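Local coordinates for protein ribonuclease S-F11 (Nicotiana alata, PDB 1IOO) that cleaves RNA as a secreted T2-family ribonuclease of the style, where it takes part in gametophytic self-incompatibility, at residues K85-Y88 and I89-S93. Residues are numbered along the deposited sequence; the frame is centred on the assembly and turned at random.
Sequences KYQY and IKHGS
Ile-89 and Lys-85 lie side by side, one turn apart on helix 82-92. The Ile-89 N-H bonds to Lys-85 O at 3.0 Å, nearly straight. The isoleucine side chain turns toward the same oxygen: CG1, beside its own backbone N at chi1 -68°, stands 3.4 Å from Lys-85 O. Its CD1 meets Lys-85 CG at 3.9 Å. Shortened to an alanine here, the residue would keep the backbone bond, but Lys-85 CG would probably lose its hydrophobic neighbour on this turn. Lys-85 NZ leads elsewhere, to Tyr-54 OH. Tyr-88 leaves the helix on another side, its side chain touching Pro-50 and Tyr-52; CD1 lies 3.9 Å from Gly-92 CA, so close that a CB on the glycine would clash with it. Tyr-86 and Lys-90 run alongside each other, the extended lysine bringing CD to 3.7 Å from Tyr-86 OH. Near its C-terminal end the helix widens into a pi-type turn: Gln-87 O accepts both His-91 N (2.8 Å) and Gly-92 N (3.2 Å), the latter in the carbonyl plane on a lone pair. Ser-93 OG then bonds to Ile-89 O at 2.7 Å, from above the carbonyl plane. This backbone frame carries His-91, the catalytic proton acceptor, stacked on Trp-35, with Gln-87, probably also an active-site residue, beside it; Lys-90 and His-91 are placed consistently with binding the RNA 3'-phosphate, where the lysine would supply positive charge.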
loop_
_atom_site.group_PDB
_atom_site.type_symbol
_atom_site.label_atom_id
_atom_site.label_comp_id
_atom_site.label_asym_id
_atom_site.label_seq_id
_atom_site.Cartn_x
_atom_site.Cartn_y
_atom_site.Cartn_z
ATOM N N LYS A 85 -0.482 -13.509 -5.729
ATOM C CA LYS A 85 -1.622 -14.395 -5.924
ATOM C C LYS A 85 -2.673 -14.178 -4.839
ATOM O O LYS A 85 -3.859 -14.052 -5.129
ATOM C CB LYS A 85 -1.194 -15.871 -5.907
ATOM C CG LYS A 85 -2.385 -16.818 -6.093
ATOM C CD LYS A 85 -2.047 -18.277 -5.806
ATOM C CE LYS A 85 -1.107 -18.860 -6.827
ATOM N NZ LYS A 85 -0.988 -20.330 -6.601
ATOM N N TYR A 86 -2.233 -14.126 -3.588
ATOM C CA TYR A 86 -3.158 -13.933 -2.478
ATOM C C TYR A 86 -3.913 -12.617 -2.613
ATOM O O TYR A 86 -5.136 -12.567 -2.457
ATOM C CB TYR A 86 -2.402 -13.947 -1.149
ATOM C CG TYR A 86 -3.294 -13.826 0.058
ATOM C CD1 TYR A 86 -4.292 -14.771 0.306
ATOM C CD2 TYR A 86 -3.134 -12.784 0.964
ATOM C CE1 TYR A 86 -5.106 -14.678 1.435
ATOM C CE2 TYR A 86 -3.941 -12.683 2.098
ATOM C CZ TYR A 86 -4.921 -13.633 2.327
ATOM O OH TYR A 86 -5.700 -13.559 3.462
ATOM N N GLN A 87 -3.183 -11.551 -2.924
ATOM C CA GLN A 87 -3.787 -10.232 -3.061
ATOM C C GLN A 87 -4.769 -10.189 -4.223
ATOM O O GLN A 87 -5.807 -9.532 -4.142
ATOM C CB GLN A 87 -2.698 -9.167 -3.244
ATOM C CG GLN A 87 -1.861 -8.937 -1.982
ATOM C CD GLN A 87 -2.669 -8.361 -0.824
ATOM O OE1 GLN A 87 -2.433 -8.699 0.335
ATOM N NE2 GLN A 87 -3.611 -7.478 -1.130
ATOM N N TYR A 88 -4.447 -10.894 -5.303
ATOM C CA TYR A 88 -5.329 -10.921 -6.467
ATOM C C TYR A 88 -6.640 -11.641 -6.157
ATOM O O TYR A 88 -7.717 -11.170 -6.514
ATOM C CB TYR A 88 -4.648 -11.605 -7.654
ATOM C CG TYR A 88 -5.495 -11.574 -8.905
ATOM C CD1 TYR A 88 -5.896 -10.359 -9.453
ATOM C CD2 TYR A 88 -5.904 -12.753 -9.531
ATOM C CE1 TYR A 88 -6.685 -10.307 -10.594
ATOM C CE2 TYR A 88 -6.699 -12.715 -10.677
ATOM C CZ TYR A 88 -7.083 -11.484 -11.201
ATOM O OH TYR A 88 -7.858 -11.425 -12.340
ATOM N N ILE A 89 -6.546 -12.789 -5.496
ATOM C CA ILE A 89 -7.735 -13.562 -5.173
ATOM C C ILE A 89 -8.591 -12.874 -4.111
ATOM O O ILE A 89 -9.818 -12.857 -4.209
ATOM C CB ILE A 89 -7.351 -14.982 -4.711
ATOM C CG1 ILE A 89 -6.765 -15.743 -5.900
ATOM C CG2 ILE A 89 -8.564 -15.713 -4.148
ATOM C CD1 ILE A 89 -6.213 -17.086 -5.560
ATOM N N LYS A 90 -7.949 -12.280 -3.113
ATOM C CA LYS A 90 -8.689 -11.641 -2.031
ATOM C C LYS A 90 -9.234 -10.261 -2.418
ATOM O O LYS A 90 -10.349 -9.906 -2.032
ATOM C CB LYS A 90 -7.797 -11.506 -0.793
ATOM C CG LYS A 90 -8.512 -10.931 0.422
ATOM C CD LYS A 90 -7.598 -10.899 1.639
ATOM C CE LYS A 90 -8.341 -10.410 2.870
ATOM N NZ LYS A 90 -7.476 -10.450 4.081
ATOM N N HIS A 91 -8.464 -9.484 -3.173
ATOM C CA HIS A 91 -8.888 -8.126 -3.510
ATOM C C HIS A 91 -9.137 -7.928 -4.998
ATOM O O HIS A 91 -10.113 -7.285 -5.383
ATOM C CB HIS A 91 -7.850 -7.135 -2.985
ATOM C CG HIS A 91 -7.798 -7.082 -1.490
ATOM N ND1 HIS A 91 -8.835 -6.580 -0.732
ATOM C CD2 HIS A 91 -6.862 -7.513 -0.610
ATOM C CE1 HIS A 91 -8.541 -6.707 0.550
ATOM N NE2 HIS A 91 -7.351 -7.271 0.651
ATOM N N GLY A 92 -8.256 -8.459 -5.837
ATOM C CA GLY A 92 -8.454 -8.299 -7.267
ATOM C C GLY A 92 -9.793 -8.858 -7.713
ATOM O O GLY A 92 -10.385 -8.419 -8.698
ATOM N N SER A 93 -10.278 -9.840 -6.963
ATOM C CA SER A 93 -11.549 -10.492 -7.273
ATOM C C SER A 93 -12.739 -9.538 -7.136
ATOM O O SER A 93 -13.830 -9.822 -7.631
ATOM C CB SER A 93 -11.759 -11.669 -6.322
ATOM O OG SER A 93 -11.804 -11.223 -4.970
#